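Hydrazine synthase beta subunit (Candidatus Kuenenia stuttgartiensis, PDB 5C2V) forms part of the hydrazine synthase complex, which condenses nitric oxide with ammonium, and may modulate passage of the hydroxylamine intermediate between the active sites of its partner subunits. Local coordinates at residues S136-E148 against A158-D171. Numbering follows the deposited sequence.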
loop_
_atom_site.group_PDB
_atom_site.type_symbol
_atom_site.label_atom_id
_atom_site.label_comp_id
_atom_site.label_asym_id
_atom_site.label_seq_id
_atom_site.Cartn_x
_atom_site.Cartn_y
_atom_site.Cartn_z
ATOM N N SER B 136 -58.951 7.856 31.061
ATOM C CA SER B 136 -57.565 7.397 31.000
ATOM C C SER B 136 -57.324 6.549 29.757
ATOM O O SER B 136 -58.160 5.730 29.381
ATOM C CB SER B 136 -57.199 6.603 32.259
ATOM O OG SER B 136 -57.316 7.406 33.420
ATOM N N ILE B 137 -56.180 6.763 29.116
ATOM C CA ILE B 137 -55.776 5.970 27.961
ATOM C C ILE B 137 -54.703 4.973 28.379
ATOM O O ILE B 137 -53.609 5.361 28.786
ATOM C CB ILE B 137 -55.244 6.854 26.818
ATOM C CG1 ILE B 137 -56.280 7.912 26.434
ATOM C CG2 ILE B 137 -54.870 6.000 25.618
ATOM C CD1 ILE B 137 -55.830 8.832 25.320
ATOM N N TYR B 138 -55.022 3.687 28.281
ATOM C CA TYR B 138 -54.115 2.639 28.738
ATOM C C TYR B 138 -53.059 2.313 27.688
ATOM O O TYR B 138 -53.383 1.986 26.547
ATOM C CB TYR B 138 -54.900 1.377 29.105
ATOM C CG TYR B 138 -55.802 1.541 30.310
ATOM C CD1 TYR B 138 -55.668 2.632 31.161
ATOM C CD2 TYR B 138 -56.788 0.605 30.595
ATOM C CE1 TYR B 138 -56.491 2.786 32.261
ATOM C CE2 TYR B 138 -57.614 0.750 31.694
ATOM C CZ TYR B 138 -57.461 1.843 32.523
ATOM O OH TYR B 138 -58.282 1.991 33.617
ATOM N N THR B 139 -51.792 2.402 28.084
ATOM C CA THR B 139 -50.685 2.146 27.171
ATOM C C THR B 139 -50.440 0.651 26.992
ATOM O O THR B 139 -51.123 -0.177 27.596
ATOM C CB THR B 139 -49.388 2.818 27.659
ATOM O OG1 THR B 139 -48.971 2.221 28.892
ATOM C CG2 THR B 139 -49.605 4.308 27.866
ATOM N N SER B 140 -49.458 0.313 26.162
ATOM C CA SER B 140 -49.149 -1.081 25.865
ATOM C C SER B 140 -48.346 -1.738 26.983
ATOM O O SER B 140 -48.414 -2.952 27.175
ATOM C CB SER B 140 -48.386 -1.187 24.543
ATOM O OG SER B 140 -49.143 -0.642 23.477
ATOM N N ASP B 141 -47.585 -0.933 27.718
ATOM C CA ASP B 141 -46.803 -1.447 28.835
ATOM C C ASP B 141 -46.673 -0.399 29.936
ATOM O O ASP B 141 -47.165 0.722 29.804
ATOM C CB ASP B 141 -45.419 -1.897 28.361
ATOM C CG ASP B 141 -44.957 -3.174 29.039
ATOM O OD1 ASP B 141 -45.379 -3.426 30.187
ATOM O OD2 ASP B 141 -44.176 -3.926 28.421
ATOM N N TYR B 142 -46.003 -0.773 31.020
ATOM C CA TYR B 142 -45.937 0.062 32.214
ATOM C C TYR B 142 -44.964 1.235 32.117
ATOM O O TYR B 142 -44.019 1.219 31.328
ATOM C CB TYR B 142 -45.574 -0.795 33.427
ATOM C CG TYR B 142 -46.616 -1.832 33.781
ATOM C CD1 TYR B 142 -47.911 -1.455 34.106
ATOM C CD2 TYR B 142 -46.301 -3.184 33.813
ATOM C CE1 TYR B 142 -48.869 -2.395 34.434
ATOM C CE2 TYR B 142 -47.252 -4.132 34.145
ATOM C CZ TYR B 142 -48.535 -3.730 34.457
ATOM O OH TYR B 142 -49.489 -4.663 34.789
ATOM N N GLY B 143 -45.214 2.250 32.939
ATOM C CA GLY B 143 -44.304 3.369 33.109
ATOM C C GLY B 143 -44.112 4.353 31.968
ATOM O O GLY B 143 -42.978 4.562 31.534
ATOM N N PRO B 144 -45.203 4.947 31.451
ATOM C CA PRO B 144 -44.927 6.032 30.503
ATOM C C PRO B 144 -44.185 7.173 31.194
ATOM O O PRO B 144 -44.660 7.673 32.212
ATOM C CB PRO B 144 -46.324 6.481 30.053
ATOM C CG PRO B 144 -47.252 5.374 30.457
ATOM C CD PRO B 144 -46.646 4.743 31.666
ATOM N N ARG B 145 -43.045 7.582 30.647
ATOM C CA ARG B 145 -42.270 8.669 31.242
ATOM C C ARG B 145 -42.772 10.053 30.838
ATOM O O ARG B 145 -42.893 10.955 31.667
ATOM C CB ARG B 145 -40.792 8.527 30.869
ATOM C CG ARG B 145 -39.884 9.582 31.484
ATOM C CD ARG B 145 -40.047 9.652 32.995
ATOM N NE ARG B 145 -39.104 10.589 33.598
ATOM C CZ ARG B 145 -38.006 10.227 34.255
ATOM N NH1 ARG B 145 -37.715 8.942 34.404
ATOM N NH2 ARG B 145 -37.203 11.149 34.769
ATOM N N MET B 146 -43.066 10.202 29.552
ATOM C CA MET B 146 -43.401 11.494 28.969
ATOM C C MET B 146 -44.266 11.271 27.735
ATOM O O MET B 146 -44.194 10.211 27.114
ATOM C CB MET B 146 -42.119 12.261 28.615
ATOM C CG MET B 146 -42.306 13.546 27.819
ATOM S SD MET B 146 -43.210 14.828 28.702
ATOM C CE MET B 146 -41.870 15.658 29.550
ATOM N N VAL B 147 -45.088 12.253 27.376
ATOM C CA VAL B 147 -45.796 12.183 26.108
ATOM C C VAL B 147 -45.311 13.296 25.191
ATOM O O VAL B 147 -44.495 14.116 25.594
ATOM C CB VAL B 147 -47.314 12.306 26.303
ATOM C CG1 VAL B 147 -47.853 11.091 27.041
ATOM C CG2 VAL B 147 -47.648 13.588 27.051
ATOM N N GLU B 148 -45.794 13.304 23.953
ATOM C CA GLU B 148 -45.591 14.436 23.052
ATOM C C GLU B 148 -46.728 14.495 22.036
ATOM O O GLU B 148 -47.187 13.457 21.560
ATOM C CB GLU B 148 -44.231 14.333 22.353
ATOM C CG GLU B 148 -43.980 15.363 21.255
ATOM C CD GLU B 148 -43.558 16.723 21.784
ATOM O OE1 GLU B 148 -42.638 17.329 21.195
ATOM O OE2 GLU B 148 -44.154 17.202 22.770
ATOM N N ALA B 158 -46.034 8.261 23.248
ATOM C CA ALA B 158 -45.665 8.084 24.648
ATOM C C ALA B 158 -44.498 7.120 24.797
ATOM O O ALA B 158 -44.579 5.966 24.377
ATOM C CB ALA B 158 -46.857 7.595 25.452
ATOM N N ILE B 159 -43.410 7.595 25.393
ATOM C CA ILE B 159 -42.295 6.715 25.701
ATOM C C ILE B 159 -42.634 5.869 26.916
ATOM O O ILE B 159 -42.963 6.389 27.985
ATOM C CB ILE B 159 -40.989 7.488 25.967
ATOM C CG1 ILE B 159 -41.253 8.702 26.860
ATOM C CG2 ILE B 159 -40.354 7.918 24.656
ATOM C CD1 ILE B 159 -39.998 9.395 27.325
ATOM N N LEU B 160 -42.551 4.555 26.750
ATOM C CA LEU B 160 -42.783 3.656 27.862
ATOM C C LEU B 160 -41.443 3.209 28.405
ATOM O O LEU B 160 -40.717 2.456 27.757
ATOM C CB LEU B 160 -43.616 2.447 27.435
ATOM C CG LEU B 160 -44.858 2.716 26.589
ATOM C CD1 LEU B 160 -45.555 1.408 26.256
ATOM C CD2 LEU B 160 -45.803 3.667 27.304
ATOM N N ASP B 161 -41.122 3.670 29.607
ATOM C CA ASP B 161 -39.899 3.245 30.253
ATOM C C ASP B 161 -40.328 2.179 31.240
ATOM O O ASP B 161 -40.944 2.469 32.265
ATOM C CB ASP B 161 -39.200 4.422 30.938
ATOM C CG ASP B 161 -37.818 4.069 31.446
ATOM O OD1 ASP B 161 -37.207 3.123 30.907
ATOM O OD2 ASP B 161 -37.337 4.747 32.378
ATOM N N THR B 162 -39.992 0.937 30.919
ATOM C CA THR B 162 -40.578 -0.203 31.597
ATOM C C THR B 162 -39.525 -0.944 32.394
ATOM O O THR B 162 -38.581 -1.497 31.831
ATOM C CB THR B 162 -41.246 -1.164 30.598
ATOM O OG1 THR B 162 -42.364 -0.512 29.984
ATOM C CG2 THR B 162 -41.733 -2.419 31.306
ATOM N N VAL B 163 -39.690 -0.942 33.711
ATOM C CA VAL B 163 -38.732 -1.582 34.597
ATOM C C VAL B 163 -38.634 -3.073 34.293
ATOM O O VAL B 163 -39.624 -3.714 33.936
ATOM C CB VAL B 163 -39.106 -1.367 36.076
ATOM C CG1 VAL B 163 -39.082 0.116 36.409
ATOM C CG2 VAL B 163 -40.477 -1.953 36.376
ATOM N N GLY B 164 -37.425 -3.610 34.405
ATOM C CA GLY B 164 -37.183 -5.017 34.144
ATOM C C GLY B 164 -37.316 -5.392 32.681
ATOM O O GLY B 164 -37.543 -6.556 32.353
ATOM N N SER B 165 -37.171 -4.409 31.798
ATOM C CA SER B 165 -37.302 -4.659 30.367
ATOM C C SER B 165 -36.087 -4.189 29.573
ATOM O O SER B 165 -35.634 -3.052 29.716
ATOM C CB SER B 165 -38.560 -3.985 29.821
ATOM O OG SER B 165 -38.683 -4.204 28.427
ATOM N N ILE B 166 -35.562 -5.084 28.742
ATOM C CA ILE B 166 -34.501 -4.740 27.805
ATOM C C ILE B 166 -35.079 -4.031 26.589
ATOM O O ILE B 166 -34.507 -3.062 26.090
ATOM C CB ILE B 166 -33.731 -5.985 27.348
ATOM C CG1 ILE B 166 -32.981 -6.592 28.528
ATOM C CG2 ILE B 166 -32.756 -5.639 26.234
ATOM C CD1 ILE B 166 -32.292 -7.869 28.188
ATOM N N ASN B 167 -36.233 -4.501 26.131
ATOM C CA ASN B 167 -36.871 -3.875 24.990
ATOM C C ASN B 167 -37.967 -2.948 25.482
ATOM O O ASN B 167 -39.009 -3.388 25.967
ATOM C CB ASN B 167 -37.440 -4.929 24.037
ATOM C CG ASN B 167 -36.522 -6.125 23.877
ATOM O OD1 ASN B 167 -35.646 -6.142 23.011
ATOM N ND2 ASN B 167 -36.725 -7.138 24.710
ATOM N N ARG B 168 -37.713 -1.653 25.345
ATOM C CA ARG B 168 -38.629 -0.632 25.823
ATOM C C ARG B 168 -39.170 0.113 24.615
ATOM O O ARG B 168 -38.437 0.385 23.664
ATOM C CB ARG B 168 -37.925 0.310 26.802
ATOM C CG ARG B 168 -37.418 -0.397 28.055
ATOM C CD ARG B 168 -36.774 0.570 29.037
ATOM N NE ARG B 168 -35.963 -0.123 30.035
ATOM C CZ ARG B 168 -36.022 0.106 31.344
ATOM N NH1 ARG B 168 -36.861 1.013 31.825
ATOM N NH2 ARG B 168 -35.242 -0.574 32.173
ATOM N N SER B 169 -40.457 0.434 24.647
ATOM C CA SER B 169 -41.142 0.850 23.434
ATOM C C SER B 169 -41.758 2.241 23.492
ATOM O O SER B 169 -41.666 2.949 24.496
ATOM C CB SER B 169 -42.229 -0.167 23.092
ATOM O OG SER B 169 -43.135 -0.320 24.171
ATOM N N VAL B 170 -42.383 2.612 22.380
ATOM C CA VAL B 170 -43.095 3.871 22.243
ATOM C C VAL B 170 -44.481 3.594 21.673
ATOM O O VAL B 170 -44.622 2.884 20.672
ATOM C CB VAL B 170 -42.344 4.859 21.328
ATOM C CG1 VAL B 170 -43.161 6.124 21.121
ATOM C CG2 VAL B 170 -40.977 5.190 21.907
ATOM N N ASP B 171 -45.500 4.145 22.325
ATOM C CA ASP B 171 -46.878 3.969 21.888
ATOM C C ASP B 171 -47.360 5.141 21.044
ATOM O O ASP B 171 -47.073 6.302 21.345
ATOM C CB ASP B 171 -47.806 3.789 23.090
ATOM C CG ASP B 171 -47.902 2.347 23.541
ATOM O OD1 ASP B 171 -47.591 1.448 22.733
ATOM O OD2 ASP B 171 -48.298 2.111 24.701
HETATM O O HOH W 1 -39.294 6.594 34.081
#
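Strands 144-148 and 158-160 run antiparallel, their axes approaching to 4.7 Å. Pro144 faces Leu160, and Val147 faces Ala158, as non-hydrogen-bonded pairs, which leaves Arg145 and Met146 both opposite Ile159 in a classic beta bulge. Arg145 N donates to Ile159 O (2.9 Å, N-H...O 153°), Ile159 N to Met146 O (3.2 Å) and Asp161 N to Gly143 O. Gly143, at a positive phi that favours glycine, makes a CA-H...O contact from its CA to Asp161 O (3.6 Å). Beyond the paired strands, Thr162 OG1 donates to Tyr142 O (2.7 Å).

The carboxylate of Asp171 grips the loop ahead of strand 144-148, taking Ser140 N on OD2 (2.6 Å) and Ser140 OG on OD1, both syn. Leu160 packs against this loop with both methyls: CD2 lies 3.7 Å from Thr139 CB and also meets the Pro144 ring, while CD1 reaches the backbone of Asp141. With Pro144, Val147 and Ala158 it makes one face of the hairpin. On the other, Ile159 CG1 lies between its backbone N and carbonyl carbon (chi1 44°), bringing CD1 up to the bulge, where it touches Arg145 CB (3.7 Å) and Met146 CB. A water bridges Arg145 NH1 and Asp161 OD2; Arg145 also salt-bridges Glu69 of the gamma subunit, and Asp161 Arg193.

The hairpin is the inner half of a four-stranded beta-propeller blade, packed between Ile123 of strand 122-127 in the preceding blade and Val195 of strand 190-197 in the next.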